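Local coordinates for N-acetyl-beta-D glucosaminidase (Rhizomucor miehei CAU432, PDB 4ZM6), which probably hydrolyses terminal beta-linked N-acetylglucosamine and, through its GCN5-related region, probably transfers acetyl groups from acetyl-CoA to glucosamine, at residues L24-E35 against L58-A66; V228-F238 against S244-L255. One frame throughout, in Å; residues are numbered along the deposited sequence.

Interaction 1: L24-E35 against L58-A66; sequences LEPTPGIIDLIE and LTHSLQQIA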
# COMPACT_ATOMS: atom_id res chain seq x y z
N LEU A 24 32.13 -33.73 14.98
CA LEU A 24 32.87 -32.51 14.61
C LEU A 24 33.80 -32.77 13.41
O LEU A 24 34.72 -31.99 13.15
CB LEU A 24 33.68 -32.00 15.81
CG LEU A 24 33.08 -32.26 17.20
CD1 LEU A 24 33.65 -33.53 17.82
CD2 LEU A 24 33.29 -31.09 18.14
N GLU A 25 33.53 -33.85 12.69
CA GLU A 25 34.31 -34.25 11.52
C GLU A 25 33.38 -35.14 10.70
O GLU A 25 32.41 -35.68 11.25
CB GLU A 25 35.57 -35.00 11.97
CG GLU A 25 36.65 -35.16 10.90
CD GLU A 25 38.02 -35.51 11.46
OE1 GLU A 25 38.13 -35.73 12.69
OE2 GLU A 25 38.98 -35.56 10.67
N PRO A 26 33.62 -35.29 9.38
CA PRO A 26 32.69 -36.08 8.57
C PRO A 26 32.53 -37.53 9.03
O PRO A 26 33.52 -38.18 9.36
CB PRO A 26 33.32 -36.06 7.17
CG PRO A 26 34.10 -34.79 7.14
CD PRO A 26 34.64 -34.63 8.53
N THR A 27 31.29 -38.01 9.06
CA THR A 27 31.01 -39.42 9.36
C THR A 27 31.20 -40.24 8.09
O THR A 27 31.24 -39.68 6.99
CB THR A 27 29.56 -39.62 9.89
OG1 THR A 27 28.62 -39.37 8.85
CG2 THR A 27 29.28 -38.70 11.08
N PRO A 28 31.32 -41.58 8.23
CA PRO A 28 31.33 -42.43 7.03
C PRO A 28 30.01 -42.33 6.25
O PRO A 28 30.02 -42.51 5.02
CB PRO A 28 31.51 -43.85 7.60
CG PRO A 28 31.16 -43.75 9.05
CD PRO A 28 31.56 -42.36 9.46
N GLY A 29 28.92 -42.05 6.95
CA GLY A 29 27.61 -41.85 6.34
C GLY A 29 27.57 -40.77 5.27
O GLY A 29 27.34 -41.07 4.10
N ILE A 30 27.78 -39.52 5.67
CA ILE A 30 27.76 -38.40 4.71
C ILE A 30 28.84 -38.52 3.63
O ILE A 30 28.66 -38.01 2.53
CB ILE A 30 27.87 -37.00 5.38
CG1 ILE A 30 28.88 -37.00 6.52
CG2 ILE A 30 26.50 -36.54 5.89
CD1 ILE A 30 29.45 -35.63 6.83
N ILE A 31 29.95 -39.19 3.94
CA ILE A 31 30.98 -39.47 2.94
C ILE A 31 30.42 -40.36 1.82
O ILE A 31 30.70 -40.14 0.64
CB ILE A 31 32.24 -40.11 3.58
CG1 ILE A 31 32.99 -39.06 4.41
CG2 ILE A 31 33.17 -40.69 2.51
CD1 ILE A 31 33.98 -39.63 5.40
N ASP A 32 29.62 -41.36 2.20
CA ASP A 32 28.94 -42.23 1.24
C ASP A 32 27.96 -41.43 0.39
O ASP A 32 28.02 -41.46 -0.84
CB ASP A 32 28.21 -43.38 1.96
CG ASP A 32 27.42 -44.27 1.00
OD1 ASP A 32 27.84 -44.46 -0.16
OD2 ASP A 32 26.37 -44.80 1.43
N LEU A 33 27.07 -40.70 1.07
CA LEU A 33 26.02 -39.92 0.41
C LEU A 33 26.58 -38.96 -0.63
O LEU A 33 26.08 -38.89 -1.75
CB LEU A 33 25.20 -39.14 1.45
CG LEU A 33 24.32 -39.98 2.39
CD1 LEU A 33 23.73 -39.11 3.49
CD2 LEU A 33 23.21 -40.68 1.61
N ILE A 34 27.62 -38.22 -0.25
CA ILE A 34 28.27 -37.28 -1.16
C ILE A 34 28.89 -38.05 -2.33
O ILE A 34 28.59 -37.77 -3.49
CB ILE A 34 29.36 -36.44 -0.44
CG1 ILE A 34 28.74 -35.55 0.64
CG2 ILE A 34 30.11 -35.55 -1.43
CD1 ILE A 34 29.72 -35.10 1.70
N GLU A 35 29.72 -39.03 -2.01
CA GLU A 35 30.56 -39.71 -3.00
C GLU A 35 29.77 -40.60 -3.97
O GLU A 35 30.05 -40.60 -5.18
CB GLU A 35 31.66 -40.51 -2.30
CG GLU A 35 32.85 -40.87 -3.18
CD GLU A 35 34.12 -41.13 -2.40
OE1 GLU A 35 35.08 -41.65 -3.00
OE2 GLU A 35 34.17 -40.81 -1.19
N LEU A 58 36.41 -28.77 8.97
CA LEU A 58 35.22 -29.57 8.69
C LEU A 58 34.59 -29.23 7.34
O LEU A 58 34.30 -30.12 6.54
CB LEU A 58 34.19 -29.41 9.82
CG LEU A 58 32.80 -30.04 9.64
CD1 LEU A 58 32.89 -31.49 9.20
CD2 LEU A 58 31.99 -29.92 10.93
N THR A 59 34.37 -27.94 7.10
CA THR A 59 33.77 -27.49 5.83
C THR A 59 34.67 -27.81 4.65
O THR A 59 34.19 -28.24 3.60
CB THR A 59 33.48 -25.97 5.84
OG1 THR A 59 34.65 -25.26 6.27
CG2 THR A 59 32.31 -25.65 6.77
N HIS A 60 35.97 -27.60 4.82
CA HIS A 60 36.95 -27.92 3.78
C HIS A 60 37.01 -29.43 3.52
O HIS A 60 37.12 -29.85 2.37
CB HIS A 60 38.34 -27.40 4.15
CG HIS A 60 39.31 -27.43 3.02
ND1 HIS A 60 40.35 -28.33 2.96
CD2 HIS A 60 39.38 -26.70 1.89
CE1 HIS A 60 41.03 -28.14 1.84
NE2 HIS A 60 40.46 -27.15 1.17
N SER A 61 36.94 -30.22 4.58
CA SER A 61 36.94 -31.68 4.47
C SER A 61 35.80 -32.16 3.56
O SER A 61 36.03 -32.92 2.62
CB SER A 61 36.81 -32.33 5.85
OG SER A 61 37.74 -31.80 6.78
N LEU A 62 34.59 -31.70 3.86
CA LEU A 62 33.39 -32.04 3.08
C LEU A 62 33.55 -31.58 1.64
O LEU A 62 33.20 -32.29 0.69
CB LEU A 62 32.15 -31.37 3.67
CG LEU A 62 31.75 -31.75 5.09
CD1 LEU A 62 30.68 -30.81 5.62
CD2 LEU A 62 31.27 -33.19 5.15
N GLN A 63 34.10 -30.38 1.49
CA GLN A 63 34.31 -29.77 0.18
C GLN A 63 35.33 -30.56 -0.63
O GLN A 63 35.16 -30.77 -1.84
CB GLN A 63 34.77 -28.32 0.35
CG GLN A 63 34.06 -27.32 -0.53
CD GLN A 63 32.57 -27.20 -0.23
OE1 GLN A 63 32.16 -27.22 0.93
NE2 GLN A 63 31.77 -27.05 -1.28
N GLN A 64 36.40 -31.00 0.04
CA GLN A 64 37.46 -31.80 -0.60
C GLN A 64 36.91 -33.10 -1.16
O GLN A 64 37.14 -33.44 -2.32
CB GLN A 64 38.59 -32.10 0.40
CG GLN A 64 39.71 -31.07 0.43
CD GLN A 64 40.54 -31.02 -0.85
OE1 GLN A 64 41.40 -30.15 -1.00
NE2 GLN A 64 40.29 -31.95 -1.78
N ILE A 65 36.19 -33.83 -0.31
CA ILE A 65 35.58 -35.11 -0.68
C ILE A 65 34.62 -34.95 -1.86
O ILE A 65 34.53 -35.83 -2.72
CB ILE A 65 34.85 -35.74 0.53
CG1 ILE A 65 35.88 -36.20 1.57
CG2 ILE A 65 33.98 -36.91 0.10
CD1 ILE A 65 35.33 -36.29 2.98
N ALA A 66 33.90 -33.83 -1.88
CA ALA A 66 32.96 -33.53 -2.96
C ALA A 66 33.66 -33.34 -4.30
O ALA A 66 33.16 -33.78 -5.33
CB ALA A 66 32.14 -32.30 -2.62
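The backbone N of I30, a residue that packs against L62, donates to T27 OG1 at 3.3 Å. T27 is the N-cap of helix 28-37, and this nearly straight capping bond (167°) ties down its first turn. The contact with helix 52-68 is apolar. Just before the cap, the P26 ring lies on that helix. P26 CD meets L58 CD1 at 3.7 Å, and P26 CG touches both S61 CB (3.9 Å) and L62 CD2. L62 is shared by several partners. Its CG lies anti to its own carbonyl carbon (chi1 -62°), and L62 CD2 reaches both the P26 ring and I30 CD1, 3.5 Å away. Further along, I31 and I65 cross at about a right angle, with I31 CG1 3.9 Å from I65 CD1. I34 CG2 packs on A66, 3.8 Å from A66 CA. E35 brings OE2 near the I65 CG2 methyl. The short helical segments run the same way, 9.9 Å apart and crossing at -37°. Each helix follows a strand of one parallel sheet, 17-19 or 41-44. Such side-by-side packing is typical of neighbouring outer helices in a TIM-barrel-type domain, here of glycoside hydrolase family 3.

Interaction 2: V228-F238 against S244-L255; sequences VMVGHMLLPHF and SSIAPEIVRDLL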
# COMPACT_ATOMS: atom_id res chain seq x y z
N VAL A 228 12.73 -20.33 -0.53
CA VAL A 228 11.60 -20.24 0.39
C VAL A 228 11.40 -21.60 1.07
O VAL A 228 11.39 -22.63 0.39
CB VAL A 228 10.30 -19.85 -0.34
CG1 VAL A 228 9.11 -19.89 0.60
CG2 VAL A 228 10.44 -18.48 -0.98
N MET A 229 11.25 -21.61 2.39
CA MET A 229 11.04 -22.84 3.13
C MET A 229 9.57 -23.00 3.54
O MET A 229 8.96 -22.09 4.10
CB MET A 229 11.92 -22.89 4.37
CG MET A 229 11.92 -24.24 5.08
SD MET A 229 12.73 -24.17 6.68
CE MET A 229 14.44 -24.06 6.17
N VAL A 230 9.02 -24.18 3.28
CA VAL A 230 7.65 -24.50 3.64
C VAL A 230 7.65 -25.32 4.93
O VAL A 230 8.11 -26.47 4.95
CB VAL A 230 6.97 -25.29 2.52
CG1 VAL A 230 5.49 -25.49 2.82
CG2 VAL A 230 7.15 -24.58 1.18
N GLY A 231 7.13 -24.74 6.00
CA GLY A 231 7.02 -25.45 7.27
C GLY A 231 5.95 -26.53 7.23
O GLY A 231 5.34 -26.79 6.18
N HIS A 232 5.73 -27.17 8.37
CA HIS A 232 4.75 -28.25 8.50
C HIS A 232 3.56 -27.77 9.31
O HIS A 232 3.62 -27.72 10.54
CB HIS A 232 5.38 -29.47 9.16
CG HIS A 232 6.72 -29.82 8.62
ND1 HIS A 232 6.91 -30.31 7.34
CD2 HIS A 232 7.95 -29.76 9.18
CE1 HIS A 232 8.19 -30.53 7.14
NE2 HIS A 232 8.85 -30.21 8.24
N MET A 233 2.48 -27.41 8.62
CA MET A 233 1.23 -27.02 9.26
C MET A 233 0.02 -27.43 8.42
O MET A 233 0.07 -27.44 7.19
CB MET A 233 1.20 -25.51 9.56
CG MET A 233 1.88 -24.63 8.51
SD MET A 233 2.60 -23.15 9.24
CE MET A 233 4.10 -23.01 8.28
N LEU A 234 -1.06 -27.79 9.11
CA LEU A 234 -2.28 -28.29 8.47
C LEU A 234 -3.19 -27.10 8.17
O LEU A 234 -3.52 -26.32 9.07
CB LEU A 234 -2.98 -29.30 9.39
CG LEU A 234 -3.90 -30.36 8.79
CD1 LEU A 234 -5.11 -29.74 8.11
CD2 LEU A 234 -3.16 -31.27 7.82
N LEU A 235 -3.59 -26.98 6.91
CA LEU A 235 -4.46 -25.91 6.45
C LEU A 235 -5.73 -26.50 5.83
O LEU A 235 -5.77 -26.75 4.62
CB LEU A 235 -3.72 -25.02 5.44
CG LEU A 235 -2.62 -24.16 6.08
CD1 LEU A 235 -1.30 -24.29 5.35
CD2 LEU A 235 -3.06 -22.70 6.18
N PRO A 236 -6.76 -26.75 6.66
CA PRO A 236 -7.98 -27.43 6.23
C PRO A 236 -8.67 -26.82 5.01
O PRO A 236 -9.21 -27.57 4.19
CB PRO A 236 -8.89 -27.34 7.46
CG PRO A 236 -7.94 -27.28 8.60
CD PRO A 236 -6.79 -26.46 8.11
N HIS A 237 -8.64 -25.50 4.88
CA HIS A 237 -9.24 -24.82 3.72
C HIS A 237 -8.46 -25.04 2.41
O HIS A 237 -8.95 -24.68 1.35
CB HIS A 237 -9.38 -23.32 3.97
CG HIS A 237 -10.41 -22.96 5.00
ND1 HIS A 237 -10.09 -22.62 6.30
CD2 HIS A 237 -11.76 -22.87 4.91
CE1 HIS A 237 -11.19 -22.35 6.97
NE2 HIS A 237 -12.22 -22.49 6.15
N PHE A 238 -7.26 -25.61 2.50
CA PHE A 238 -6.44 -25.92 1.31
C PHE A 238 -6.27 -27.43 1.14
O PHE A 238 -6.55 -27.97 0.07
CB PHE A 238 -5.06 -25.27 1.43
CG PHE A 238 -5.09 -23.77 1.45
CD1 PHE A 238 -5.47 -23.08 2.60
CD2 PHE A 238 -4.73 -23.04 0.32
CE1 PHE A 238 -5.50 -21.70 2.62
CE2 PHE A 238 -4.76 -21.66 0.34
CZ PHE A 238 -5.14 -20.98 1.49
N SER A 244 1.35 -28.95 5.23
CA SER A 244 1.66 -27.97 4.17
C SER A 244 2.86 -28.30 3.27
O SER A 244 2.81 -28.05 2.06
CB SER A 244 1.85 -26.58 4.77
OG SER A 244 2.82 -26.61 5.81
N SER A 245 3.92 -28.84 3.85
CA SER A 245 5.15 -29.14 3.12
C SER A 245 4.97 -30.12 1.97
O SER A 245 5.71 -30.08 0.99
CB SER A 245 6.20 -29.71 4.07
OG SER A 245 6.30 -28.90 5.23
N ILE A 246 3.98 -31.01 2.10
CA ILE A 246 3.75 -32.08 1.13
C ILE A 246 2.40 -31.96 0.41
O ILE A 246 2.01 -32.87 -0.33
CB ILE A 246 3.89 -33.46 1.81
CG1 ILE A 246 2.73 -33.71 2.80
CG2 ILE A 246 5.25 -33.57 2.49
CD1 ILE A 246 3.00 -34.76 3.86
N ALA A 247 1.72 -30.83 0.60
CA ALA A 247 0.45 -30.55 -0.06
C ALA A 247 0.70 -29.69 -1.30
O ALA A 247 1.23 -28.59 -1.18
CB ALA A 247 -0.48 -29.82 0.89
N PRO A 248 0.30 -30.17 -2.49
CA PRO A 248 0.48 -29.36 -3.70
C PRO A 248 -0.39 -28.09 -3.73
O PRO A 248 -0.10 -27.16 -4.48
CB PRO A 248 0.08 -30.31 -4.83
CG PRO A 248 -0.90 -31.23 -4.20
CD PRO A 248 -0.42 -31.42 -2.79
N GLU A 249 -1.44 -28.06 -2.91
CA GLU A 249 -2.30 -26.88 -2.81
C GLU A 249 -1.55 -25.70 -2.20
O GLU A 249 -1.86 -24.54 -2.48
CB GLU A 249 -3.55 -27.18 -1.96
CG GLU A 249 -4.51 -28.19 -2.58
CD GLU A 249 -4.19 -29.63 -2.25
OE1 GLU A 249 -5.04 -30.50 -2.53
OE2 GLU A 249 -3.10 -29.91 -1.71
N ILE A 250 -0.57 -26.01 -1.35
CA ILE A 250 0.25 -24.98 -0.71
C ILE A 250 1.51 -24.68 -1.51
O ILE A 250 1.84 -23.52 -1.74
CB ILE A 250 0.66 -25.44 0.71
CG1 ILE A 250 -0.58 -25.68 1.58
CG2 ILE A 250 1.61 -24.43 1.35
CD1 ILE A 250 -1.45 -24.47 1.81
N VAL A 251 2.21 -25.72 -1.95
CA VAL A 251 3.50 -25.53 -2.61
C VAL A 251 3.34 -25.09 -4.06
O VAL A 251 3.77 -24.00 -4.42
CB VAL A 251 4.37 -26.81 -2.53
CG1 VAL A 251 5.71 -26.60 -3.23
CG2 VAL A 251 4.58 -27.21 -1.08
N ARG A 252 2.72 -25.92 -4.90
CA ARG A 252 2.59 -25.61 -6.33
C ARG A 252 1.58 -24.50 -6.58
O ARG A 252 1.90 -23.46 -7.16
CB ARG A 252 2.18 -26.86 -7.13
N ASP A 253 0.35 -24.72 -6.12
CA ASP A 253 -0.77 -23.82 -6.41
C ASP A 253 -0.59 -22.42 -5.85
O ASP A 253 -1.00 -21.44 -6.48
CB ASP A 253 -2.08 -24.41 -5.87
CG ASP A 253 -2.47 -25.70 -6.55
OD1 ASP A 253 -1.71 -26.16 -7.44
OD2 ASP A 253 -3.53 -26.26 -6.19
N LEU A 254 0.00 -22.30 -4.67
CA LEU A 254 0.07 -21.02 -4.00
C LEU A 254 1.41 -20.33 -4.25
O LEU A 254 1.45 -19.22 -4.78
CB LEU A 254 -0.16 -21.20 -2.50
CG LEU A 254 -0.61 -19.95 -1.76
CD1 LEU A 254 -1.98 -19.48 -2.24
CD2 LEU A 254 -0.62 -20.22 -0.26
N LEU A 255 2.50 -21.00 -3.89
CA LEU A 255 3.82 -20.39 -3.99
C LEU A 255 4.29 -20.28 -5.44
O LEU A 255 4.78 -19.23 -5.86
CB LEU A 255 4.83 -21.19 -3.16
CG LEU A 255 6.16 -20.52 -2.85
CD1 LEU A 255 5.95 -19.13 -2.27
CD2 LEU A 255 6.99 -21.37 -1.90
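Two adjacent serines, S244 and S245, hold the carbonyl oxygen of G231 from opposite faces of its plane. S244 OG donates to G231 O at 2.6 Å, and S245 OG donates to the same atom. S244 OG sits between its own backbone N and carbonyl carbon (chi1 53°), where it also accepts from M233 N at 2.9 Å. The backbone answers with S244 N to M233 O. Beside these bonds, the V230 isopropyl group is a bump pressed onto S244 and S245, with V230 CG1 3.7 Å from S245 CA. Its other methyl, CG2, faces V251 and L255, while I250 CG2 borders CG1. These residues belong to the beta-alpha-beta unit of strand 227-230, helix 251-258 and strand 264-267, part of a TIM-barrel-type domain, and to its strand-to-helix connection. Near the start of the strand, V228 and L255 meet tip to tip, V228 CG1 to L255 CD2, at 3.6 Å. Farther along, the loop presents L235 and F238, which form a hollow. I250 fills it. I250 CD1 lies 3.5 Å from L235 CD1 and 3.7 Å from F238 CB. The I250 side chain crosses both at about a right angle. E249 passes alongside, CG against F238 O, and sends OE2 to N239. L202 and L205 of helix 202-207 also touch the F238 side chain.

Both interactions lie in the glycoside hydrolase family 3 N-terminal range, which belongs to the TIM-barrel clan. Interaction 1 comes first along the chain and closes before interaction 2 opens. Their centres are 32 Å apart, and their nearest atoms are about 17 Å apart, so they do not touch. Interaction 1 joins two helices that follow strands 17-19 and 41-44, which lie in one parallel sheet. Interaction 2 joins strand 227-230, which lies between strands 178-181 and 264-267, to its own following helix. One contact therefore pairs neighbouring helices, and the other shapes a strand-to-helix connection. Neither lies at the acetyl-CoA site, which is built from residues much later in the chain.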